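Local coordinates for bifunctional purine biosynthetic protein ADE5,7 (Cryptococcus neoformans var. grubii serotype A, PDB 7LVO) that catalyses the second and fifth steps of de novo purine biosynthesis, this chain being the N-terminal GAR synthetase half, which joins phosphoribosylamine to glycine at the expense of ATP, at residues Leu244-Gly249 with Leu359-Arg364; Thr251-Pro256 with Ile369-Lys374; Ile264-Thr269 with Phe459-Ala464; Ser380-Ser385 with Gly425-Ala430. All coordinates share one frame; numbering follows the deposited sequence.

Interaction 1. Residues Leu244-Gly249 with Leu359-Arg364; sequences LAFSDG and LACVER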
loop_
_atom_site.group_PDB
_atom_site.type_symbol
_atom_site.label_atom_id
_atom_site.label_comp_id
_atom_site.label_asym_id
_atom_site.label_seq_id
_atom_site.Cartn_x
_atom_site.Cartn_y
_atom_site.Cartn_z
ATOM N N LEU A 244 5.695 -4.831 -5.570
ATOM C CA LEU A 244 4.280 -4.954 -5.881
ATOM C C LEU A 244 4.101 -5.863 -7.090
ATOM O O LEU A 244 4.820 -5.734 -8.086
ATOM C CB LEU A 244 3.660 -3.584 -6.164
ATOM C CG LEU A 244 3.509 -2.661 -4.956
ATOM C CD1 LEU A 244 4.858 -2.125 -4.502
ATOM C CD2 LEU A 244 2.548 -1.523 -5.297
ATOM N N ALA A 245 3.126 -6.768 -7.005
ATOM C CA ALA A 245 2.900 -7.757 -8.053
ATOM C C ALA A 245 1.412 -8.030 -8.202
ATOM O O ALA A 245 0.713 -8.234 -7.207
ATOM C CB ALA A 245 3.644 -9.063 -7.737
ATOM N N PHE A 246 0.936 -8.034 -9.446
ATOM C CA PHE A 246 -0.433 -8.435 -9.740
ATOM C C PHE A 246 -0.551 -9.950 -9.684
ATOM O O PHE A 246 0.353 -10.669 -10.115
ATOM C CB PHE A 246 -0.856 -7.935 -11.121
ATOM C CG PHE A 246 -0.839 -6.442 -11.261
ATOM C CD1 PHE A 246 -1.939 -5.685 -10.912
ATOM C CD2 PHE A 246 0.289 -5.791 -11.754
ATOM C CE1 PHE A 246 -1.921 -4.302 -11.043
ATOM C CE2 PHE A 246 0.317 -4.421 -11.881
ATOM C CZ PHE A 246 -0.798 -3.670 -11.533
ATOM N N SER A 247 -1.685 -10.435 -9.177
ATOM C CA SER A 247 -1.904 -11.866 -9.017
ATOM C C SER A 247 -3.337 -12.222 -9.362
ATOM O O SER A 247 -4.273 -11.519 -8.964
ATOM C CB SER A 247 -1.604 -12.321 -7.583
ATOM O OG SER A 247 -1.964 -13.669 -7.388
ATOM N N ASP A 248 -3.502 -13.318 -10.101
ATOM C CA ASP A 248 -4.822 -13.873 -10.381
ATOM C C ASP A 248 -5.028 -15.232 -9.719
ATOM O O ASP A 248 -5.942 -15.973 -10.100
ATOM C CB ASP A 248 -5.049 -13.962 -11.890
ATOM C CG ASP A 248 -4.287 -15.108 -12.543
ATOM O OD1 ASP A 248 -3.502 -15.813 -11.859
ATOM O OD2 ASP A 248 -4.480 -15.308 -13.761
ATOM N N GLY A 249 -4.196 -15.570 -8.728
ATOM C CA GLY A 249 -4.247 -16.831 -8.040
ATOM C C GLY A 249 -3.274 -17.862 -8.579
ATOM O O GLY A 249 -2.860 -18.761 -7.840
ATOM N N LEU A 359 -8.995 -6.394 -14.409
ATOM C CA LEU A 359 -10.035 -7.363 -14.727
ATOM C C LEU A 359 -9.431 -8.719 -15.052
ATOM O O LEU A 359 -9.989 -9.756 -14.676
ATOM C CB LEU A 359 -10.888 -6.871 -15.891
ATOM C CG LEU A 359 -11.920 -5.794 -15.567
ATOM C CD1 LEU A 359 -12.572 -5.294 -16.855
ATOM C CD2 LEU A 359 -12.975 -6.305 -14.601
ATOM N N ALA A 360 -8.289 -8.732 -15.741
ATOM C CA ALA A 360 -7.610 -9.999 -16.000
ATOM C C ALA A 360 -7.280 -10.724 -14.701
ATOM O O ALA A 360 -7.214 -11.958 -14.677
ATOM C CB ALA A 360 -6.339 -9.756 -16.816
ATOM N N CYS A 361 -7.057 -9.977 -13.617
ATOM C CA CYS A 361 -6.774 -10.609 -12.333
ATOM C C CYS A 361 -8.026 -11.265 -11.756
ATOM O O CYS A 361 -7.995 -12.427 -11.335
ATOM C CB CYS A 361 -6.204 -9.574 -11.361
ATOM S SG CYS A 361 -4.506 -9.090 -11.727
ATOM N N VAL A 362 -9.141 -10.530 -11.714
ATOM C CA VAL A 362 -10.349 -11.101 -11.141
ATOM C C VAL A 362 -10.959 -12.159 -12.058
ATOM O O VAL A 362 -11.723 -13.008 -11.589
ATOM C CB VAL A 362 -11.387 -10.015 -10.819
ATOM C CG1 VAL A 362 -10.774 -8.968 -9.907
ATOM C CG2 VAL A 362 -11.935 -9.383 -12.096
ATOM N N GLU A 363 -10.642 -12.126 -13.352
ATOM C CA GLU A 363 -11.155 -13.091 -14.319
ATOM C C GLU A 363 -10.198 -14.252 -14.557
ATOM O O GLU A 363 -10.523 -15.162 -15.322
ATOM C CB GLU A 363 -11.469 -12.384 -15.639
ATOM C CG GLU A 363 -12.596 -11.365 -15.516
ATOM C CD GLU A 363 -12.867 -10.618 -16.800
ATOM O OE1 GLU A 363 -12.206 -10.907 -17.816
ATOM O OE2 GLU A 363 -13.756 -9.737 -16.794
ATOM N N ARG A 364 -9.031 -14.242 -13.917
ATOM C CA ARG A 364 -8.111 -15.378 -13.923
ATOM C C ARG A 364 -7.515 -15.597 -15.314
ATOM O O ARG A 364 -7.502 -16.711 -15.837
ATOM C CB ARG A 364 -8.806 -16.648 -13.417
ATOM C CG ARG A 364 -9.754 -16.418 -12.229
ATOM C CD ARG A 364 -9.134 -15.534 -11.133
ATOM N NE ARG A 364 -10.132 -15.151 -10.137
ATOM C CZ ARG A 364 -10.377 -15.812 -9.016
ATOM N NH1 ARG A 364 -9.680 -16.881 -8.680
ATOM N NH2 ARG A 364 -11.336 -15.375 -8.203
#

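Interaction 2. Residues Thr251-Pro256 with Ile369-Lys374; sequences TIVPMP and IKLGYK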
loop_
_atom_site.group_PDB
_atom_site.type_symbol
_atom_site.label_atom_id
_atom_site.label_comp_id
_atom_site.label_asym_id
_atom_site.label_seq_id
_atom_site.Cartn_x
_atom_site.Cartn_y
_atom_site.Cartn_z
ATOM N N THR A 251 -1.061 -16.837 -11.921
ATOM C CA THR A 251 -0.052 -15.967 -12.491
ATOM C C THR A 251 0.207 -14.782 -11.568
ATOM O O THR A 251 -0.721 -14.229 -10.969
ATOM C CB THR A 251 -0.504 -15.471 -13.864
ATOM O OG1 THR A 251 -0.735 -16.596 -14.726
ATOM C CG2 THR A 251 0.542 -14.546 -14.478
ATOM N N ILE A 252 1.476 -14.405 -11.441
ATOM C CA ILE A 252 1.872 -13.232 -10.664
ATOM C C ILE A 252 2.871 -12.434 -11.491
ATOM O O ILE A 252 3.888 -12.980 -11.937
ATOM C CB ILE A 252 2.465 -13.621 -9.299
ATOM C CG1 ILE A 252 2.881 -12.359 -8.535
ATOM C CG2 ILE A 252 3.632 -14.576 -9.464
ATOM C CD1 ILE A 252 3.117 -12.585 -7.053
ATOM N N VAL A 253 2.573 -11.153 -11.703
ATOM C CA VAL A 253 3.401 -10.276 -12.527
ATOM C C VAL A 253 3.936 -9.138 -11.664
ATOM O O VAL A 253 3.171 -8.246 -11.275
ATOM C CB VAL A 253 2.610 -9.725 -13.724
ATOM C CG1 VAL A 253 3.468 -8.781 -14.550
ATOM C CG2 VAL A 253 2.081 -10.874 -14.596
ATOM N N PRO A 254 5.224 -9.121 -11.343
ATOM C CA PRO A 254 5.745 -8.040 -10.495
ATOM C C PRO A 254 5.878 -6.729 -11.249
ATOM O O PRO A 254 6.077 -6.697 -12.464
ATOM C CB PRO A 254 7.124 -8.557 -10.047
ATOM C CG PRO A 254 7.158 -10.019 -10.407
ATOM C CD PRO A 254 6.231 -10.171 -11.588
ATOM N N MET A 255 5.757 -5.638 -10.508
ATOM C CA MET A 255 6.132 -4.320 -10.995
ATOM C C MET A 255 7.572 -4.032 -10.606
ATOM O O MET A 255 8.155 -4.726 -9.767
ATOM C CB MET A 255 5.205 -3.262 -10.410
ATOM C CG MET A 255 3.719 -3.545 -10.586
ATOM S SD MET A 255 2.710 -2.150 -10.028
ATOM C CE MET A 255 2.782 -1.087 -11.452
ATOM N N PRO A 256 8.188 -3.013 -11.205
ATOM C CA PRO A 256 9.552 -2.642 -10.802
ATOM C C PRO A 256 9.629 -2.402 -9.301
ATOM O O PRO A 256 8.766 -1.746 -8.713
ATOM C CB PRO A 256 9.825 -1.362 -11.599
ATOM C CG PRO A 256 8.940 -1.480 -12.806
ATOM C CD PRO A 256 7.692 -2.185 -12.325
ATOM N N ILE A 369 -2.596 -11.113 -21.182
ATOM C CA ILE A 369 -2.832 -9.695 -21.418
ATOM C C ILE A 369 -1.496 -8.973 -21.518
ATOM O O ILE A 369 -0.465 -9.451 -21.038
ATOM C CB ILE A 369 -3.690 -9.052 -20.307
ATOM C CG1 ILE A 369 -2.990 -9.198 -18.957
ATOM C CG2 ILE A 369 -5.080 -9.677 -20.281
ATOM C CD1 ILE A 369 -3.661 -8.439 -17.840
ATOM N N LYS A 370 -1.529 -7.804 -22.152
ATOM C CA LYS A 370 -0.341 -6.973 -22.266
ATOM C C LYS A 370 -0.119 -6.189 -20.981
ATOM O O LYS A 370 -1.059 -5.641 -20.398
ATOM C CB LYS A 370 -0.466 -6.016 -23.451
ATOM C CG LYS A 370 -0.524 -6.708 -24.801
ATOM C CD LYS A 370 -0.475 -5.704 -25.940
ATOM C CE LYS A 370 -0.501 -6.409 -27.292
ATOM N NZ LYS A 370 -0.408 -5.430 -28.422
ATOM N N LEU A 371 1.137 -6.145 -20.534
ATOM C CA LEU A 371 1.484 -5.437 -19.303
ATOM C C LEU A 371 2.993 -5.199 -19.336
ATOM O O LEU A 371 3.772 -6.129 -19.097
ATOM C CB LEU A 371 1.065 -6.229 -18.077
ATOM C CG LEU A 371 1.012 -5.484 -16.745
ATOM C CD1 LEU A 371 0.392 -6.383 -15.666
ATOM C CD2 LEU A 371 2.381 -5.005 -16.310
ATOM N N GLY A 372 3.388 -3.959 -19.638
ATOM C CA GLY A 372 4.788 -3.601 -19.699
ATOM C C GLY A 372 5.061 -2.328 -18.918
ATOM O O GLY A 372 4.142 -1.645 -18.454
ATOM N N TYR A 373 6.350 -2.018 -18.784
ATOM C CA TYR A 373 6.802 -0.842 -18.052
ATOM C C TYR A 373 7.796 -0.061 -18.896
ATOM O O TYR A 373 8.689 -0.645 -19.521
ATOM C CB TYR A 373 7.437 -1.241 -16.715
ATOM C CG TYR A 373 6.576 -2.177 -15.897
ATOM C CD1 TYR A 373 5.445 -1.713 -15.234
ATOM C CD2 TYR A 373 6.894 -3.520 -15.783
ATOM C CE1 TYR A 373 4.654 -2.566 -14.491
ATOM C CE2 TYR A 373 6.110 -4.379 -15.043
ATOM C CZ TYR A 373 4.991 -3.899 -14.402
ATOM O OH TYR A 373 4.218 -4.757 -13.660
ATOM N N LYS A 374 7.639 1.260 -18.906
ATOM C CA LYS A 374 8.511 2.120 -19.691
ATOM C C LYS A 374 9.914 2.161 -19.091
ATOM O O LYS A 374 10.162 1.708 -17.971
ATOM C CB LYS A 374 7.939 3.532 -19.774
ATOM C CG LYS A 374 7.711 4.189 -18.428
ATOM C CD LYS A 374 6.986 5.531 -18.562
ATOM C CE LYS A 374 7.962 6.676 -18.822
ATOM N NZ LYS A 374 7.269 7.995 -18.845
#

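Interaction 3. Residues Ile264-Thr269 with Phe459-Ala464; sequences IGEGDT and FRRDIA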
loop_
_atom_site.group_PDB
_atom_site.type_symbol
_atom_site.label_atom_id
_atom_site.label_comp_id
_atom_site.label_asym_id
_atom_site.label_seq_id
_atom_site.Cartn_x
_atom_site.Cartn_y
_atom_site.Cartn_z
ATOM N N ILE A 264 10.066 10.697 8.845
ATOM C CA ILE A 264 9.688 12.058 8.481
ATOM C C ILE A 264 10.916 12.935 8.283
ATOM O O ILE A 264 10.923 13.818 7.419
ATOM C CB ILE A 264 8.744 12.635 9.551
ATOM C CG1 ILE A 264 8.172 13.982 9.108
ATOM C CG2 ILE A 264 9.477 12.808 10.882
ATOM C CD1 ILE A 264 7.211 13.891 7.941
ATOM N N GLY A 265 11.965 12.718 9.073
ATOM C CA GLY A 265 13.126 13.594 9.021
ATOM C C GLY A 265 14.094 13.202 7.914
ATOM O O GLY A 265 14.303 12.023 7.623
ATOM N N GLU A 266 14.688 14.218 7.294
ATOM C CA GLU A 266 15.695 13.988 6.269
ATOM C C GLU A 266 16.841 13.149 6.833
ATOM O O GLU A 266 17.097 13.119 8.042
ATOM C CB GLU A 266 16.228 15.314 5.733
ATOM C CG GLU A 266 15.186 16.158 5.012
ATOM C CD GLU A 266 15.758 17.449 4.460
ATOM O OE1 GLU A 266 16.906 17.796 4.819
ATOM O OE2 GLU A 266 15.061 18.121 3.664
ATOM N N GLY A 267 17.536 12.458 5.931
ATOM C CA GLY A 267 18.564 11.531 6.342
ATOM C C GLY A 267 18.052 10.257 6.966
ATOM O O GLY A 267 18.832 9.530 7.586
ATOM N N ASP A 268 16.761 9.962 6.820
ATOM C CA ASP A 268 16.149 8.762 7.382
ATOM C C ASP A 268 16.263 8.759 8.908
ATOM O O ASP A 268 16.855 7.869 9.519
ATOM C CB ASP A 268 16.770 7.497 6.778
ATOM C CG ASP A 268 16.656 7.457 5.265
ATOM O OD1 ASP A 268 17.566 7.969 4.583
ATOM O OD2 ASP A 268 15.647 6.923 4.761
ATOM N N THR A 269 15.672 9.783 9.518
ATOM C CA THR A 269 15.653 9.909 10.967
ATOM C C THR A 269 14.305 10.470 11.400
ATOM O O THR A 269 13.547 11.015 10.592
ATOM C CB THR A 269 16.790 10.811 11.475
ATOM O OG1 THR A 269 16.720 12.090 10.829
ATOM C CG2 THR A 269 18.145 10.173 11.197
ATOM N N PHE A 459 7.934 18.640 3.861
ATOM C CA PHE A 459 8.351 17.573 2.956
ATOM C C PHE A 459 9.850 17.373 3.112
ATOM O O PHE A 459 10.572 18.278 3.539
ATOM C CB PHE A 459 7.990 17.899 1.501
ATOM C CG PHE A 459 8.656 19.133 0.964
ATOM C CD1 PHE A 459 8.052 20.376 1.096
ATOM C CD2 PHE A 459 9.882 19.057 0.324
ATOM C CE1 PHE A 459 8.658 21.508 0.610
ATOM C CE2 PHE A 459 10.502 20.197 -0.158
ATOM C CZ PHE A 459 9.887 21.422 -0.023
ATOM N N ARG A 460 10.306 16.173 2.765
ATOM C CA ARG A 460 11.726 15.846 2.771
ATOM C C ARG A 460 12.347 16.230 1.432
ATOM O O ARG A 460 11.787 15.944 0.373
ATOM C CB ARG A 460 11.936 14.357 3.044
ATOM C CG ARG A 460 11.645 13.940 4.477
ATOM C CD ARG A 460 11.838 12.440 4.682
ATOM N NE ARG A 460 13.172 11.989 4.291
ATOM C CZ ARG A 460 13.659 10.779 4.547
ATOM N NH1 ARG A 460 12.962 9.879 5.218
ATOM N NH2 ARG A 460 14.878 10.467 4.116
ATOM N N ARG A 461 13.509 16.880 1.484
ATOM C CA ARG A 461 14.215 17.282 0.276
ATOM C C ARG A 461 15.165 16.212 -0.244
ATOM O O ARG A 461 15.752 16.395 -1.317
ATOM C CB ARG A 461 14.997 18.572 0.536
ATOM C CG ARG A 461 14.132 19.748 0.967
ATOM C CD ARG A 461 14.996 20.946 1.345
ATOM N NE ARG A 461 15.847 20.657 2.493
ATOM C CZ ARG A 461 16.778 21.478 2.962
ATOM N NH1 ARG A 461 17.010 22.654 2.399
ATOM N NH2 ARG A 461 17.495 21.108 4.019
ATOM N N ASP A 462 15.325 15.102 0.476
ATOM C CA ASP A 462 16.318 14.088 0.139
ATOM C C ASP A 462 15.681 12.784 -0.338
ATOM O O ASP A 462 16.275 11.713 -0.198
ATOM C CB ASP A 462 17.221 13.816 1.343
ATOM C CG ASP A 462 16.456 13.250 2.524
ATOM O OD1 ASP A 462 15.233 13.510 2.619
ATOM O OD2 ASP A 462 17.068 12.547 3.351
ATOM N N ILE A 463 14.473 12.856 -0.900
ATOM C CA ILE A 463 13.845 11.655 -1.437
ATOM C C ILE A 463 14.729 11.073 -2.529
ATOM O O ILE A 463 15.121 11.774 -3.472
ATOM C CB ILE A 463 12.438 11.971 -1.963
ATOM C CG1 ILE A 463 11.550 12.468 -0.827
ATOM C CG2 ILE A 463 11.833 10.734 -2.633
ATOM C CD1 ILE A 463 11.302 11.458 0.280
ATOM N N ALA A 464 15.051 9.787 -2.398
ATOM C CA ALA A 464 15.901 9.057 -3.331
ATOM C C ALA A 464 17.358 9.514 -3.285
ATOM O O ALA A 464 18.131 9.225 -4.209
ATOM C CB ALA A 464 15.376 9.162 -4.766
#

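Interaction 4. Residues Ser380-Ser385 with Gly425-Ala430; sequences SVVLAS and GGRVLA. With EDO (1,2-ethanediol), chain C.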
loop_
_atom_site.group_PDB
_atom_site.type_symbol
_atom_site.label_atom_id
_atom_site.label_comp_id
_atom_site.label_asym_id
_atom_site.label_seq_id
_atom_site.Cartn_x
_atom_site.Cartn_y
_atom_site.Cartn_z
ATOM N N SER A 380 8.009 9.910 -6.229
ATOM C CA SER A 380 6.882 10.572 -5.587
ATOM C C SER A 380 7.377 11.224 -4.308
ATOM O O SER A 380 8.042 10.572 -3.500
ATOM C CB SER A 380 5.749 9.588 -5.276
ATOM O OG SER A 380 6.168 8.568 -4.384
ATOM N N VAL A 381 7.050 12.500 -4.121
ATOM C CA VAL A 381 7.489 13.267 -2.958
ATOM C C VAL A 381 6.250 13.810 -2.257
ATOM O O VAL A 381 5.454 14.536 -2.864
ATOM C CB VAL A 381 8.436 14.407 -3.348
ATOM C CG1 VAL A 381 8.809 15.220 -2.107
ATOM C CG2 VAL A 381 9.688 13.860 -4.024
ATOM N N VAL A 382 6.098 13.469 -0.982
ATOM C CA VAL A 382 4.891 13.767 -0.225
ATOM C C VAL A 382 5.026 15.129 0.443
ATOM O O VAL A 382 6.071 15.463 1.015
ATOM C CB VAL A 382 4.615 12.664 0.819
ATOM C CG1 VAL A 382 3.480 13.082 1.749
ATOM C CG2 VAL A 382 4.284 11.342 0.134
ATOM N N LEU A 383 3.958 15.916 0.366
ATOM C CA LEU A 383 3.803 17.136 1.146
ATOM C C LEU A 383 2.815 16.858 2.273
ATOM O O LEU A 383 1.681 16.437 2.018
ATOM C CB LEU A 383 3.318 18.284 0.269
ATOM C CG LEU A 383 4.389 19.265 -0.211
ATOM C CD1 LEU A 383 5.473 18.565 -1.003
ATOM C CD2 LEU A 383 3.751 20.370 -1.048
ATOM N N ALA A 384 3.249 17.079 3.511
ATOM C CA ALA A 384 2.454 16.755 4.685
ATOM C C ALA A 384 2.090 18.025 5.450
ATOM O O ALA A 384 2.605 19.111 5.183
ATOM C CB ALA A 384 3.205 15.778 5.599
ATOM N N SER A 385 1.197 17.862 6.418
ATOM C CA SER A 385 0.725 18.962 7.244
ATOM C C SER A 385 1.647 19.182 8.437
ATOM O O SER A 385 2.292 18.257 8.931
ATOM C CB SER A 385 -0.699 18.689 7.739
ATOM O OG SER A 385 -1.614 18.574 6.659
ATOM N N GLY A 425 -5.761 16.125 5.823
ATOM C CA GLY A 425 -5.112 14.962 6.397
ATOM C C GLY A 425 -3.651 15.255 6.647
ATOM O O GLY A 425 -3.151 16.343 6.348
ATOM N N GLY A 426 -2.969 14.260 7.207
ATOM C CA GLY A 426 -1.552 14.380 7.488
ATOM C C GLY A 426 -0.718 14.503 6.229
ATOM O O GLY A 426 -0.039 15.517 6.018
ATOM N N ARG A 427 -0.753 13.468 5.391
ATOM C CA ARG A 427 -0.157 13.536 4.066
ATOM C C ARG A 427 -1.153 14.195 3.121
ATOM O O ARG A 427 -2.239 13.653 2.875
ATOM C CB ARG A 427 0.229 12.138 3.580
ATOM C CG ARG A 427 1.257 11.449 4.469
ATOM C CD ARG A 427 1.772 10.149 3.856
ATOM N NE ARG A 427 0.754 9.108 3.839
ATOM C CZ ARG A 427 0.898 7.921 3.265
ATOM N NH1 ARG A 427 2.018 7.578 2.654
ATOM N NH2 ARG A 427 -0.101 7.051 3.319
ATOM N N VAL A 428 -0.796 15.367 2.603
ATOM C CA VAL A 428 -1.726 16.165 1.812
ATOM C C VAL A 428 -1.725 15.737 0.351
ATOM O O VAL A 428 -2.782 15.474 -0.231
ATOM C CB VAL A 428 -1.385 17.661 1.962
ATOM C CG1 VAL A 428 -2.394 18.517 1.218
ATOM C CG2 VAL A 428 -1.345 18.046 3.432
ATOM N N LEU A 429 -0.551 15.662 -0.268
ATOM C CA LEU A 429 -0.466 15.298 -1.673
ATOM C C LEU A 429 0.943 14.790 -1.960
ATOM O O LEU A 429 1.825 14.798 -1.096
ATOM C CB LEU A 429 -0.841 16.482 -2.574
ATOM C CG LEU A 429 -0.046 17.790 -2.446
ATOM C CD1 LEU A 429 1.328 17.663 -3.092
ATOM C CD2 LEU A 429 -0.827 18.936 -3.051
ATOM N N ALA A 430 1.148 14.341 -3.192
ATOM C CA ALA A 430 2.440 13.849 -3.648
ATOM C C ALA A 430 2.731 14.443 -5.017
ATOM O O ALA A 430 1.883 14.387 -5.913
ATOM C CB ALA A 430 2.455 12.318 -3.710
HETATM C C1 EDO C . -1.707 10.363 6.305
HETATM O O1 EDO C . -2.979 10.717 6.861
HETATM C C2 EDO C . -1.413 8.887 6.557
HETATM O O2 EDO C . -2.296 8.078 5.769
#

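Interaction 1. Residues Leu244-Gly249 with Leu359-Arg364
Cys361 and Asp248 bring the two segments together, their CA atoms 4.3 Å apart where strand 240-248 meets the last turn of helix 354-362. The thiol of Cys361 is anti to its own carbonyl carbon (chi1 -73°), a rotation that carries SG across to the strand, where it lies 3.9 Å from CB of Phe246. The sulfur stands 5.5 Å from the centroid of the Phe246 ring and approaches it obliquely, a Cys sulfur-aromatic contact. Two residues further along the strand, CB of Asp248 abuts the carbonyl oxygen of Cys361 at 3.4 Å. Arg364 adds the aliphatic part of its chain, CD lying 3.4 Å from the backbone O of Asp248.

Strand 240-248 belongs to the antiparallel sheet of the ATP-grasp region, and helix 354-362 packs against it. The helix closes in a Schellman motif: Arg364 takes a positive phi, and its N makes a weak bond back to Cys361 O. Bent at chi2, the arginine chain turns back so that NE donates to Val362 O at 3.0 Å, coming from above the carbonyl plane. Asp248 does not pair with this guanidinium; its OD1 accepts from the backbone N of Tyr250 and Thr251, and OD2 from that of Leu366. Val357 and Leu358 of the same helix pack on the Phe246 side chain, while the hydroxyl of Ser247 is bonded to Phe312 O.

Interaction 2. Residues Thr251-Pro256 with Ile369-Lys374
Between Val253 and Pro256 the backbone runs in nearly the same direction as that of Leu371-Tyr373, 10° apart, yet the chains are 7.9 Å from each other at the CA atoms of Met255 and Tyr373, a gap bridged by side chains. Most of the bridging falls to Tyr373. With CG turned to the side of its backbone N, its ring reaches across to the Met255-Pro256 link, and CD of Pro256 sits over the middle of one face, 3.5 Å from the centroid and 3° off the normal: a CH-pi contact. The hydroxyl end goes further, to Pro254 and Met255, where OH lies 2.9 Å from Pro254 O and 3.3 Å from CG of Met255.

Strand 252-254 is an outermost strand of the antiparallel sheet in the ATP-grasp region, paired with strand 240-248, and the connection from helix 354-362 to strand 377-384 passes alongside it. Met255 crosses Tyr373 at about a right angle; a bend at chi3 (82°) brings its CE to 3.9 Å from CE1 of the ring. Earlier in both segments, Val253 and Leu371 slide past each other in opposite senses, CG1 of the valine 4.1 Å from CD1 of the leucine. Leu371 also packs on Phe246 and Val357, and Pro254 turns the other way, onto Val294 and Leu298 of helix 287-307. Gly372 N of the connection donates to Thr352 OG1.

Interaction 3. Residues Ile264-Thr269 with Phe459-Ala464
Arg460 threads its side chain along the 264-269 loop, meeting first backbone carbonyls and then carboxylates. From CB, which lies near CG of Glu266, the chain passes to CG, 3.0 Å from the carbonyl oxygen of Ile264, and on to CD beside the same oxygen. A bend at chi3 (56°) then lays one face of the guanidinium against Gly265, whose carbonyl oxygen stands 3.3 Å from the plane over its centre. NE donates in plane to the syn lone pair of Asp462 OD1 at 3.1 Å, and NH2 reaches Asp462 OD2, a side-on grip by two nitrogens. NH1 bonds to Arg263 O. Asp268 also comes to the edge of the group, its carboxylate turned 83° from the guanidinium, in a long salt bridge of 3.7 Å between Asp268 OD2 and Arg460 NH2.

Asp462, held in this way, uses OD2 again: the N-H of Gly267 meets it at 2.6 Å, nearly straight at 171°, from the face opposite to that of NH2. A second ionic pair lies beyond. The carboxylate of Glu266 and the guanidinium of Arg461 are nearly coplanar, and Glu266 OE2 takes NE of Arg461 on its syn lone pair at 2.9 Å. The same oxygen accepts the backbone N of Arg461 from above its plane, so that two donors of Arg461 grip OE2; the bond from NH2 to OE1 is weak.

The 264-269 loop follows strand 259-263, whose His261 packs on Arg460, Asp268 and Ile463. On the other segment, Tyr446 of helix 438-449 bonds through OH to Arg460 O and Ile463 N, while Phe459 and Ile463 rest on strand 377-384.

Interaction 4. Residues Ser380-Ser385 with Gly425-Ala430
The guanidinium of Arg427, the flat side-chain group of this strand pair, has O2 of a 1,2-ethanediol, probably from the crystallisation liquor, at its edge near the plane, in a weak bond of 3.4 Å from NH2. Its NH1 donates to Gly275 O. Nearer the backbone, the aliphatic chain of Arg427 crosses Val382 obliquely, CB 3.8 Å from CG1 of the valine.

The strands themselves run antiparallel, and a classic beta bulge interrupts their register. Val428 and Leu429 both face Leu383, whose single carbonyl oxygen accepts Val428 N at 2.8 Å and Leu429 N at 3.3 Å, both in the carbonyl plane. Leu383 N returns a bond to Leu429 O at 2.8 Å. The two leucines lie side by side and point the same way, with CB of Leu383 4.0 Å from CD1 of Leu429. Past the bulge, Ala384 pairs with Arg427 as a non-hydrogen-bonded pair. Ser385 then grips the Gly425-Gly426 backbone twice: its N donates to Gly426 O, and a chi1 of -62° swings OG beside its own backbone N, from where it donates to Gly425 O at 2.7 Å. CG2 of Val428 sits against the same OG.

Within a five-stranded antiparallel sheet to which the ATP-grasp and C-domain parts both contribute strands, strand 377-384 stands between strands 277-280 and 427-435. Ile449 of helix 438-449 and Phe459 cover Leu383, and Ile452 of strand 452-453 touches both leucines.

In the fold
Interactions 1 and 4 are buried and interactions 2 and 3 lie at the surface, yet they group differently in space. Interactions 1 and 2 share one sheet: strands 240-248 and 252-254 are neighbours in it, and backbone bonds of Leu244 with Met255 and Phe246 with Val253 join them. Both rely on packing, interaction 1 largely of side chains on backbone, interaction 2 largely of side chains on each other. Interactions 3 and 4 also touch, Phe459 and Ile463 lying on strand 377-384, but their chemistry contrasts: salt bridges and carboxylate-to-backbone hydrogen bonds tie two loops in interaction 3, whereas main-chain bonds build interaction 4. The centres of interactions 1 and 4 are about 29 Å apart, on opposite sides of the chain's centre.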